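Local coordinates for CysQ, sulfite synthesis pathway protein (Bacteroides thetaiotaomicron VPI-5482, PDB 3B8B), which probably hydrolyses adenosine 3',5'-bisphosphate to AMP and phosphate with the help of magnesium, as a member of the inositol monophosphatase superfamily, at residues Tyr238-Thr249 against Tyr274-Ile285; Asn117-Ala125 against Ile219-Ile227. One frame throughout, in Å; residues are numbered along the deposited sequence. Where two conformers were deposited one is given.

Interaction 1: Tyr238-Thr249 against Tyr274-Ile285; sequences YPRFAPTMEWDT and YNKEDLLNPWFI. With SO4 (sulfate ion), chain G; SO4 (sulfate ion), chain B.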
loop_
_atom_site.group_PDB
_atom_site.type_symbol
_atom_site.label_atom_id
_atom_site.label_comp_id
_atom_site.label_asym_id
_atom_site.label_seq_id
_atom_site.Cartn_x
_atom_site.Cartn_y
_atom_site.Cartn_z
ATOM N N TYR A 238 -3.342 2.851 13.364
ATOM C CA TYR A 238 -3.033 1.504 12.907
ATOM C C TYR A 238 -1.653 1.134 13.459
ATOM O O TYR A 238 -0.641 1.547 12.876
ATOM C CB TYR A 238 -3.083 1.404 11.391
ATOM C CG TYR A 238 -2.480 0.142 10.822
ATOM C CD1 TYR A 238 -2.603 -1.080 11.495
ATOM C CD2 TYR A 238 -1.773 0.156 9.624
ATOM C CE1 TYR A 238 -2.023 -2.237 10.984
ATOM C CE2 TYR A 238 -1.182 -0.989 9.111
ATOM C CZ TYR A 238 -1.299 -2.192 9.799
ATOM O OH TYR A 238 -0.711 -3.337 9.282
ATOM N N PRO A 239 -1.627 0.416 14.584
ATOM C CA PRO A 239 -0.346 -0.022 15.152
ATOM C C PRO A 239 -0.024 -1.398 14.627
ATOM O O PRO A 239 -0.910 -2.273 14.582
ATOM C CB PRO A 239 -0.634 -0.027 16.649
ATOM C CG PRO A 239 -2.108 -0.451 16.727
ATOM C CD PRO A 239 -2.765 0.041 15.465
ATOM N N ARG A 240 1.206 -1.630 14.215
ATOM C CA ARG A 240 1.592 -2.958 13.739
ATOM C C ARG A 240 2.926 -3.320 14.386
ATOM O O ARG A 240 3.995 -2.908 13.928
ATOM C CB ARG A 240 1.651 -3.034 12.216
ATOM C CG ARG A 240 1.737 -4.458 11.698
ATOM C CD ARG A 240 0.459 -5.136 12.028
ATOM N NE ARG A 240 0.393 -6.537 11.663
ATOM C CZ ARG A 240 0.062 -6.970 10.448
ATOM N NH1 ARG A 240 -0.166 -6.110 9.463
ATOM N NH2 ARG A 240 -0.039 -8.278 10.215
ATOM N N PHE A 241 2.841 -4.071 15.483
ATOM C CA PHE A 241 4.031 -4.500 16.236
ATOM C C PHE A 241 4.353 -5.935 15.839
ATOM O O PHE A 241 4.226 -6.893 16.624
ATOM C CB PHE A 241 3.805 -4.339 17.736
ATOM C CG PHE A 241 3.587 -2.906 18.186
ATOM C CD1 PHE A 241 3.541 -1.832 17.283
ATOM C CD2 PHE A 241 3.415 -2.634 19.518
ATOM C CE1 PHE A 241 3.316 -0.524 17.750
ATOM C CE2 PHE A 241 3.224 -1.346 19.979
ATOM C CZ PHE A 241 3.158 -0.303 19.102
ATOM N N ALA A 242 4.749 -6.043 14.572
ATOM C CA ALA A 242 4.941 -7.304 13.888
ATOM C C ALA A 242 5.896 -7.004 12.742
ATOM O O ALA A 242 5.914 -5.885 12.249
ATOM C CB ALA A 242 3.614 -7.839 13.374
ATOM N N PRO A 243 6.640 -8.003 12.285
ATOM C CA PRO A 243 7.521 -7.823 11.151
ATOM C C PRO A 243 6.736 -7.639 9.834
ATOM O O PRO A 243 5.778 -8.368 9.561
ATOM C CB PRO A 243 8.378 -9.099 11.157
ATOM C CG PRO A 243 7.524 -10.101 11.822
ATOM C CD PRO A 243 6.666 -9.385 12.799
ATOM N N THR A 244 7.103 -6.606 9.080
ATOM C CA THR A 244 6.557 -6.373 7.729
ATOM C C THR A 244 7.739 -5.948 6.873
ATOM O O THR A 244 8.785 -5.648 7.399
ATOM C CB THR A 244 5.492 -5.269 7.719
ATOM O OG1 THR A 244 6.077 -4.008 8.088
ATOM C CG2 THR A 244 4.296 -5.596 8.619
HETATM N N MSE A 245 7.567 -5.973 5.550
HETATM C CA MSE A 245 8.599 -5.609 4.612
HETATM C C MSE A 245 8.335 -4.204 4.045
HETATM O O MSE A 245 7.183 -3.773 3.913
HETATM C CB MSE A 245 8.670 -6.615 3.441
HETATM C CG MSE A 245 8.903 -8.045 3.857
HETATM SE SE MSE A 245 10.644 -8.247 4.707
HETATM C CE MSE A 245 11.751 -8.157 3.205
ATOM N N GLU A 246 9.411 -3.520 3.681
ATOM C CA GLU A 246 9.320 -2.158 3.130
ATOM C C GLU A 246 8.277 -2.001 2.032
ATOM O O GLU A 246 7.557 -1.019 1.984
ATOM C CB GLU A 246 10.646 -1.689 2.577
ATOM C CG GLU A 246 11.706 -1.343 3.633
ATOM C CD GLU A 246 12.932 -0.701 3.028
ATOM O OE1 GLU A 246 12.853 -0.185 1.875
ATOM O OE2 GLU A 246 13.979 -0.661 3.704
ATOM N N TRP A 247 8.233 -2.976 1.136
ATOM C CA TRP A 247 7.312 -2.925 -0.001
ATOM C C TRP A 247 5.845 -3.017 0.383
ATOM O O TRP A 247 4.978 -2.676 -0.417
ATOM C CB TRP A 247 7.668 -3.976 -1.066
ATOM C CG TRP A 247 8.014 -5.316 -0.610
ATOM C CD1 TRP A 247 7.217 -6.230 0.056
ATOM C CD2 TRP A 247 9.271 -5.946 -0.797
ATOM N NE1 TRP A 247 7.944 -7.384 0.292
ATOM C CE2 TRP A 247 9.195 -7.232 -0.231
ATOM C CE3 TRP A 247 10.459 -5.549 -1.410
ATOM C CZ2 TRP A 247 10.275 -8.112 -0.248
ATOM C CZ3 TRP A 247 11.532 -6.425 -1.421
ATOM C CH2 TRP A 247 11.428 -7.684 -0.837
ATOM N N ASP A 248 5.530 -3.470 1.605
ATOM C CA ASP A 248 4.150 -3.477 2.033
ATOM C C ASP A 248 3.677 -2.214 2.730
ATOM O O ASP A 248 2.487 -2.054 2.961
ATOM C CB ASP A 248 3.879 -4.728 2.814
ATOM C CG ASP A 248 4.027 -5.943 1.927
ATOM O OD1 ASP A 248 3.610 -5.851 0.720
ATOM O OD2 ASP A 248 4.606 -6.930 2.359
ATOM N N THR A 249 4.622 -1.347 3.093
ATOM C CA THR A 249 4.263 -0.089 3.710
ATOM C C THR A 249 4.528 1.161 2.865
ATOM O O THR A 249 3.887 2.187 3.085
ATOM C CB THR A 249 4.959 0.112 5.076
ATOM O OG1 THR A 249 6.370 0.136 4.937
ATOM C CG2 THR A 249 4.536 -1.012 6.084
ATOM N N TYR A 274 13.396 3.882 4.134
ATOM C CA TYR A 274 13.372 2.912 3.049
ATOM C C TYR A 274 14.712 2.770 2.335
ATOM O O TYR A 274 15.642 3.577 2.538
ATOM C CB TYR A 274 12.251 3.244 2.061
ATOM C CG TYR A 274 10.898 3.185 2.735
ATOM C CD1 TYR A 274 10.388 4.279 3.427
ATOM C CD2 TYR A 274 10.160 2.000 2.758
ATOM C CE1 TYR A 274 9.152 4.206 4.109
ATOM C CE2 TYR A 274 8.947 1.926 3.422
ATOM C CZ TYR A 274 8.448 3.017 4.109
ATOM O OH TYR A 274 7.224 2.895 4.767
ATOM N N ASN A 275 14.793 1.703 1.541
ATOM C CA ASN A 275 16.000 1.266 0.863
ATOM C C ASN A 275 17.107 0.977 1.869
ATOM O O ASN A 275 18.287 1.251 1.635
ATOM C CB ASN A 275 16.465 2.264 -0.195
ATOM C CG ASN A 275 17.422 1.621 -1.206
ATOM O OD1 ASN A 275 17.343 0.417 -1.445
ATOM N ND2 ASN A 275 18.277 2.422 -1.819
ATOM N N LYS A 276 16.699 0.397 2.992
ATOM C CA LYS A 276 17.625 0.062 4.071
ATOM C C LYS A 276 18.413 -1.194 3.722
ATOM O O LYS A 276 18.029 -1.940 2.827
ATOM C CB LYS A 276 16.848 -0.180 5.366
ATOM C CG LYS A 276 15.948 0.974 5.811
ATOM C CD LYS A 276 15.415 0.757 7.224
ATOM C CE LYS A 276 14.875 -0.647 7.448
ATOM N NZ LYS A 276 13.745 -1.011 6.489
ATOM N N GLU A 277 19.485 -1.459 4.475
ATOM C CA GLU A 277 20.244 -2.683 4.280
ATOM C C GLU A 277 19.363 -3.903 4.489
ATOM O O GLU A 277 19.388 -4.840 3.674
ATOM C CB GLU A 277 21.473 -2.737 5.188
ATOM C CG GLU A 277 22.300 -3.970 4.925
ATOM C CD GLU A 277 23.710 -3.836 5.418
ATOM O OE1 GLU A 277 23.927 -3.082 6.408
ATOM O OE2 GLU A 277 24.582 -4.490 4.796
ATOM N N ASP A 278 18.553 -3.865 5.538
ATOM C CA ASP A 278 17.582 -4.900 5.804
ATOM C C ASP A 278 16.204 -4.370 5.429
ATOM O O ASP A 278 15.733 -3.368 6.000
ATOM C CB ASP A 278 17.585 -5.291 7.276
ATOM C CG ASP A 278 16.810 -6.576 7.547
ATOM O OD1 ASP A 278 15.788 -6.882 6.904
ATOM O OD2 ASP A 278 17.257 -7.329 8.443
ATOM N N LEU A 279 15.539 -5.044 4.492
ATOM C CA LEU A 279 14.224 -4.611 4.021
ATOM C C LEU A 279 13.034 -4.878 4.976
ATOM O O LEU A 279 11.894 -4.473 4.716
ATOM C CB LEU A 279 13.950 -5.209 2.633
ATOM C CG LEU A 279 14.920 -4.718 1.547
ATOM C CD1 LEU A 279 14.629 -5.488 0.234
ATOM C CD2 LEU A 279 14.834 -3.183 1.319
ATOM N N LEU A 280 13.289 -5.533 6.115
ATOM C CA LEU A 280 12.309 -5.558 7.188
ATOM C C LEU A 280 12.103 -4.150 7.722
ATOM O O LEU A 280 13.081 -3.419 7.927
ATOM C CB LEU A 280 12.791 -6.427 8.365
ATOM C CG LEU A 280 12.593 -7.928 8.210
ATOM C CD1 LEU A 280 13.511 -8.731 9.145
ATOM C CD2 LEU A 280 11.146 -8.276 8.446
ATOM N N ASN A 281 10.842 -3.806 7.951
ATOM C CA ASN A 281 10.471 -2.638 8.756
ATOM C C ASN A 281 10.559 -3.033 10.224
ATOM O O ASN A 281 10.145 -4.150 10.578
ATOM C CB ASN A 281 9.013 -2.197 8.533
ATOM C CG ASN A 281 8.705 -1.696 7.124
ATOM O OD1 ASN A 281 7.637 -2.050 6.535
ATOM N ND2 ASN A 281 9.553 -0.858 6.599
ATOM N N PRO A 282 10.907 -2.073 11.093
ATOM C CA PRO A 282 10.584 -2.240 12.519
ATOM C C PRO A 282 9.086 -2.093 12.756
ATOM O O PRO A 282 8.315 -1.799 11.816
ATOM C CB PRO A 282 11.324 -1.076 13.186
ATOM C CG PRO A 282 11.323 -0.004 12.156
ATOM C CD PRO A 282 11.484 -0.746 10.811
ATOM N N TRP A 283 8.672 -2.239 14.015
ATOM C CA TRP A 283 7.319 -1.926 14.416
ATOM C C TRP A 283 6.958 -0.524 13.951
ATOM O O TRP A 283 7.798 0.374 14.026
ATOM C CB TRP A 283 7.198 -1.937 15.920
ATOM C CG TRP A 283 7.373 -3.275 16.560
ATOM C CD1 TRP A 283 7.471 -4.472 15.945
ATOM C CD2 TRP A 283 7.369 -3.535 17.962
ATOM N NE1 TRP A 283 7.558 -5.484 16.893
ATOM C CE2 TRP A 283 7.507 -4.921 18.136
ATOM C CE3 TRP A 283 7.272 -2.726 19.081
ATOM C CZ2 TRP A 283 7.546 -5.520 19.404
ATOM C CZ3 TRP A 283 7.297 -3.320 20.344
ATOM C CH2 TRP A 283 7.453 -4.695 20.486
ATOM N N PHE A 284 5.711 -0.337 13.521
ATOM C CA PHE A 284 5.248 1.001 13.123
ATOM C C PHE A 284 3.862 1.321 13.665
ATOM O O PHE A 284 3.133 0.426 14.103
ATOM C CB PHE A 284 5.312 1.179 11.596
ATOM C CG PHE A 284 4.356 0.323 10.822
ATOM C CD1 PHE A 284 3.042 0.726 10.647
ATOM C CD2 PHE A 284 4.755 -0.887 10.247
ATOM C CE1 PHE A 284 2.160 -0.025 9.941
ATOM C CE2 PHE A 284 3.855 -1.650 9.528
ATOM C CZ PHE A 284 2.558 -1.211 9.363
ATOM N N ILE A 285 3.537 2.609 13.606
ATOM C CA ILE A 285 2.241 3.151 14.012
ATOM C C ILE A 285 1.836 4.231 13.015
ATOM O O ILE A 285 2.577 5.214 12.819
ATOM C CB ILE A 285 2.298 3.828 15.383
ATOM C CG1 ILE A 285 2.731 2.849 16.473
ATOM C CG2 ILE A 285 0.942 4.418 15.767
ATOM C CD1 ILE A 285 3.093 3.549 17.723
HETATM S S SO4 G . 20.452 1.082 6.834
HETATM O O1 SO4 G . 19.709 0.538 7.978
HETATM O O2 SO4 G . 19.736 2.225 6.250
HETATM O O3 SO4 G . 20.600 0.061 5.813
HETATM O O4 SO4 G . 21.784 1.503 7.280
HETATM S S SO4 B . -1.711 -8.125 6.710
HETATM O O1 SO4 B . -1.250 -6.736 6.795
HETATM O O2 SO4 B . -1.536 -8.568 5.320
HETATM O O3 SO4 B . -0.828 -8.964 7.552
HETATM O O4 SO4 B . -3.040 -8.333 7.175
HETATM O O HOH W 1 6.739 -3.854 10.667
#

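Interaction 2: Asn117-Ala125 against Ile219-Ile227; sequences NGEFTVNIA and ISSGSSIKI. With SO4 (sulfate ion), chain B.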
loop_
_atom_site.group_PDB
_atom_site.type_symbol
_atom_site.label_atom_id
_atom_site.label_comp_id
_atom_site.label_asym_id
_atom_site.label_seq_id
_atom_site.Cartn_x
_atom_site.Cartn_y
_atom_site.Cartn_z
ATOM N N ASN A 117 -10.702 -14.139 1.095
ATOM C CA ASN A 117 -11.309 -13.056 1.873
ATOM C C ASN A 117 -11.311 -11.698 1.158
ATOM O O ASN A 117 -12.045 -10.790 1.551
ATOM C CB ASN A 117 -10.674 -12.997 3.246
ATOM C CG ASN A 117 -10.979 -14.249 4.057
ATOM O OD1 ASN A 117 -12.100 -14.762 3.993
ATOM N ND2 ASN A 117 -9.988 -14.743 4.829
ATOM N N GLY A 118 -10.503 -11.572 0.102
ATOM C CA GLY A 118 -10.682 -10.537 -0.894
ATOM C C GLY A 118 -9.987 -9.199 -0.703
ATOM O O GLY A 118 -10.125 -8.337 -1.584
ATOM N N GLU A 119 -9.285 -8.998 0.417
ATOM C CA GLU A 119 -8.680 -7.679 0.727
ATOM C C GLU A 119 -7.155 -7.677 0.579
ATOM O O GLU A 119 -6.407 -7.239 1.450
ATOM C CB GLU A 119 -9.163 -7.164 2.080
ATOM C CG GLU A 119 -10.685 -6.920 2.055
ATOM C CD GLU A 119 -11.273 -6.421 3.371
ATOM O OE1 GLU A 119 -10.503 -6.164 4.322
ATOM O OE2 GLU A 119 -12.541 -6.262 3.454
ATOM N N PHE A 120 -6.730 -8.235 -0.544
ATOM C CA PHE A 120 -5.325 -8.161 -0.987
ATOM C C PHE A 120 -5.158 -6.920 -1.880
ATOM O O PHE A 120 -6.137 -6.356 -2.380
ATOM C CB PHE A 120 -4.915 -9.438 -1.706
ATOM C CG PHE A 120 -5.862 -9.848 -2.819
ATOM C CD1 PHE A 120 -5.744 -9.329 -4.106
ATOM C CD2 PHE A 120 -6.901 -10.741 -2.550
ATOM C CE1 PHE A 120 -6.624 -9.706 -5.107
ATOM C CE2 PHE A 120 -7.766 -11.119 -3.552
ATOM C CZ PHE A 120 -7.662 -10.586 -4.805
ATOM N N THR A 121 -3.901 -6.501 -2.069
ATOM C CA THR A 121 -3.612 -5.232 -2.715
ATOM C C THR A 121 -2.366 -5.321 -3.605
ATOM O O THR A 121 -1.490 -6.178 -3.418
ATOM C CB THR A 121 -3.308 -4.133 -1.668
ATOM O OG1 THR A 121 -2.182 -4.550 -0.873
ATOM C CG2 THR A 121 -4.518 -3.850 -0.748
ATOM N N VAL A 122 -2.310 -4.401 -4.555
ATOM C CA VAL A 122 -1.100 -4.091 -5.315
ATOM C C VAL A 122 -0.520 -2.810 -4.712
ATOM O O VAL A 122 -1.279 -1.858 -4.446
ATOM C CB VAL A 122 -1.431 -3.853 -6.802
ATOM C CG1 VAL A 122 -0.144 -3.628 -7.612
ATOM C CG2 VAL A 122 -2.246 -5.029 -7.405
ATOM N N ASN A 123 0.802 -2.781 -4.494
ATOM C CA ASN A 123 1.474 -1.674 -3.798
ATOM C C ASN A 123 2.676 -1.179 -4.607
ATOM O O ASN A 123 3.597 -1.960 -4.878
ATOM C CB ASN A 123 1.954 -2.071 -2.395
ATOM C CG ASN A 123 0.813 -2.519 -1.516
ATOM O OD1 ASN A 123 0.299 -1.737 -0.740
ATOM N ND2 ASN A 123 0.379 -3.782 -1.698
ATOM N N ILE A 124 2.634 0.087 -5.019
ATOM C CA ILE A 124 3.739 0.731 -5.781
ATOM C C ILE A 124 4.080 2.088 -5.154
ATOM O O ILE A 124 3.207 2.942 -5.022
ATOM C CB ILE A 124 3.386 0.904 -7.257
ATOM C CG1 ILE A 124 3.135 -0.462 -7.919
ATOM C CG2 ILE A 124 4.544 1.637 -7.995
ATOM C CD1 ILE A 124 2.611 -0.316 -9.365
ATOM N N ALA A 125 5.331 2.253 -4.721
ATOM C CA ALA A 125 5.818 3.498 -4.169
ATOM C C ALA A 125 7.042 3.978 -4.934
ATOM O O ALA A 125 7.896 3.151 -5.322
ATOM C CB ALA A 125 6.220 3.306 -2.687
ATOM N N ILE A 219 -11.738 -1.901 14.288
ATOM C CA ILE A 219 -12.133 -2.380 12.967
ATOM C C ILE A 219 -10.973 -3.166 12.347
ATOM O O ILE A 219 -9.866 -3.138 12.860
ATOM C CB ILE A 219 -12.593 -1.241 12.065
ATOM C CG1 ILE A 219 -11.443 -0.277 11.727
ATOM C CG2 ILE A 219 -13.817 -0.511 12.699
ATOM C CD1 ILE A 219 -11.754 0.807 10.707
ATOM N N SER A 220 -11.242 -3.903 11.268
ATOM C CA SER A 220 -10.179 -4.704 10.666
ATOM C C SER A 220 -10.330 -4.730 9.165
ATOM O O SER A 220 -11.444 -4.652 8.640
ATOM C CB SER A 220 -10.145 -6.132 11.211
ATOM O OG SER A 220 -11.357 -6.840 10.910
ATOM N N SER A 221 -9.199 -4.793 8.484
ATOM C CA SER A 221 -9.168 -4.824 7.014
ATOM C C SER A 221 -7.878 -5.495 6.598
ATOM O O SER A 221 -6.913 -5.580 7.373
ATOM C CB SER A 221 -9.213 -3.428 6.344
ATOM O OG SER A 221 -10.514 -2.882 6.287
ATOM N N GLY A 222 -7.890 -6.018 5.375
ATOM C CA GLY A 222 -6.744 -6.699 4.834
ATOM C C GLY A 222 -5.607 -5.773 4.382
ATOM O O GLY A 222 -5.836 -4.652 3.921
ATOM N N SER A 223 -4.386 -6.302 4.495
ATOM C CA SER A 223 -3.220 -5.753 3.777
ATOM C C SER A 223 -3.043 -4.269 4.120
ATOM O O SER A 223 -3.306 -3.808 5.245
ATOM C CB SER A 223 -3.396 -6.058 2.276
ATOM O OG SER A 223 -2.326 -5.572 1.494
ATOM N N SER A 224 -2.568 -3.514 3.151
ATOM C CA SER A 224 -2.280 -2.103 3.330
ATOM C C SER A 224 -3.503 -1.200 3.339
ATOM O O SER A 224 -3.388 0.018 3.509
ATOM C CB SER A 224 -1.299 -1.658 2.257
ATOM O OG SER A 224 -1.866 -1.966 0.997
ATOM N N ILE A 225 -4.702 -1.759 3.169
ATOM C CA ILE A 225 -5.920 -0.980 3.328
ATOM C C ILE A 225 -5.914 -0.384 4.751
ATOM O O ILE A 225 -6.475 0.677 4.989
ATOM C CB ILE A 225 -7.184 -1.839 3.096
ATOM C CG1 ILE A 225 -7.142 -2.490 1.717
ATOM C CG2 ILE A 225 -8.425 -0.985 3.284
ATOM C CD1 ILE A 225 -8.283 -3.476 1.446
ATOM N N LYS A 226 -5.275 -1.085 5.683
ATOM C CA LYS A 226 -5.215 -0.582 7.074
ATOM C C LYS A 226 -4.531 0.778 7.162
ATOM O O LYS A 226 -4.926 1.628 7.957
ATOM C CB LYS A 226 -4.542 -1.598 7.983
ATOM C CG LYS A 226 -5.396 -2.873 8.142
ATOM C CD LYS A 226 -4.873 -3.877 9.147
ATOM C CE LYS A 226 -3.678 -4.616 8.634
ATOM N NZ LYS A 226 -3.970 -5.462 7.429
ATOM N N ILE A 227 -3.525 0.996 6.319
ATOM C CA ILE A 227 -2.837 2.286 6.279
ATOM C C ILE A 227 -3.775 3.308 5.635
ATOM O O ILE A 227 -3.919 4.453 6.100
ATOM C CB ILE A 227 -1.502 2.199 5.498
ATOM C CG1 ILE A 227 -0.524 1.163 6.120
ATOM C CG2 ILE A 227 -0.870 3.630 5.430
ATOM C CD1 ILE A 227 0.696 0.881 5.247
HETATM S S SO4 B . -1.711 -8.125 6.710
HETATM O O1 SO4 B . -1.250 -6.736 6.795
HETATM O O2 SO4 B . -1.536 -8.568 5.320
HETATM O O3 SO4 B . -0.828 -8.964 7.552
HETATM O O4 SO4 B . -3.040 -8.333 7.175
HETATM O O HOH W 2 -13.093 -4.899 5.827
#

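Interaction 1: Tyr238-Thr249 against Tyr274-Ile285
The antiparallel pairing of strands 238-240 and 280-288 is fastened at Arg240 and Phe284, whose side chains share one face of the sheet and whose backbones exchange two hydrogen bonds; that from Arg240 N to Phe284 O (2.8 Å) is almost straight at 175°. Phe284 carries CG between its backbone N and carbonyl carbon (chi1 67°), which lays the ring beneath Arg240 CB, 3.8 Å from the ring centroid. The ring also meets Tyr238 in an offset edge-to-face pair, its edge toward the tyrosine face, planes at 84°, with Phe284 CE1 3.6 Å from Tyr238 CE2. Beyond CB the arginine leads away: its NH1 donates to Tyr238 OH, within the guanidinium plane, and NH1 and NH2 each bind a different oxygen of a sulfate ion. On the next residue, Phe241 CB stands over the five-membered ring of Trp283; the two aromatic planes run nearly parallel but are slid apart.

The chain then enters Trp247-Asp248-Thr249, the start of the WDxAAG signature of inositol monophosphatases, where Asp248 is predicted to bind magnesium and substrate. Just ahead of it, Glu246 is held at both ends. Its backbone N donates to Leu279 O (2.9 Å), and its buried carboxylate accepts three N-H groups from the facing segment: OE1 takes Asn275 N at 2.7 Å, while OE2 receives Lys276 N on its syn lone pair and, from the anti side, Lys276 NZ in a 2.8 Å salt bridge. Lys276 NZ also donates to Leu280 O from above the carbonyl plane, a second hold on the ammonium. Leu279 CD1 rests obliquely against the indole of Trp247 (3.6 Å to CZ3), whose side chain adjoins Glu85 and Asp105. Thr249 OG1 sits 2.9 Å from Tyr274 OH, at the phenol ring's edge; Tyr274 OH is also hydrogen-bonded to His253.

Interaction 2: Asn117-Ala125 against Ile219-Ile227
Thr121 and Ser224 both place their hydroxyl between backbone N and carbonyl carbon (chi1 59° and 56°), whereas Ser223 swings OG anti to its own N (chi1 180°); together these torsions gather three hydroxyls where strand 121-128 meets the turn before helix 225-232. Thr121 OG1 lies 2.6 Å from Ser223 OG and 3.2 Å from Ser224 OG. The amide of Asn123 completes the cluster with both its ends: ND2 donates to Thr121 OG1 (2.8 Å), and OD1 accepts from Ser224 OG (2.8 Å) in the carbonyl plane, on a lone pair. A leucine in place of Asn123 would probably leave Ser224 OG without its acceptor and Thr121 OG1 without an N-H donor, setting both hydroxyls freer to turn. Ser223 OG is hydrogen-bonded in addition to Asp108, a predicted magnesium ligand, and so links the cluster to the likely catalytic site.

At the other end, Glu119 reaches out with an extended chain, and the anti lone pair of OE1 takes Gly222 N (2.8 Å). Gly222 opens a type II' turn to Ile225; a CB on it would run into Glu119 O. Apolar contact fills in alongside, Ile225 CG1 touching Thr121 CG2 and Ile225 CD1 reaching Glu119 CB, both at 3.8 Å. Lys226 NZ folds back onto Ser221 O and Ser223 O and also binds the sulfate ion. Strand 131-139 lines the contact, Ile137 touching Thr121, Asn123 and Ser224, while Phe120 and Val122 lean on helix 20-43.

How the interactions relate
Interaction 2 precedes interaction 1 in the chain, helix 225-232 being followed by strand 238-240, and their centres lie 15 Å apart. They meet directly where Tyr238 packs on the helix, its OH 3.3 Å from Lys226 CE and its CE2 3.7 Å from Ile227 CG1, and again where Trp247 O comes within 3.7 Å of Asn123 CB. Arg240 from 238-249 and Lys226 from 219-227, with Ser194, bind one sulfate ion, probably from the crystallisation liquor; an anion site here is consistent with a phosphate-bearing substrate. The two contacts also flank the predicted magnesium site: interaction 1 carries Asp248, whose carboxylate comes close to those of Asp105 and Asp108, while interaction 2 holds Asp108 through Ser223.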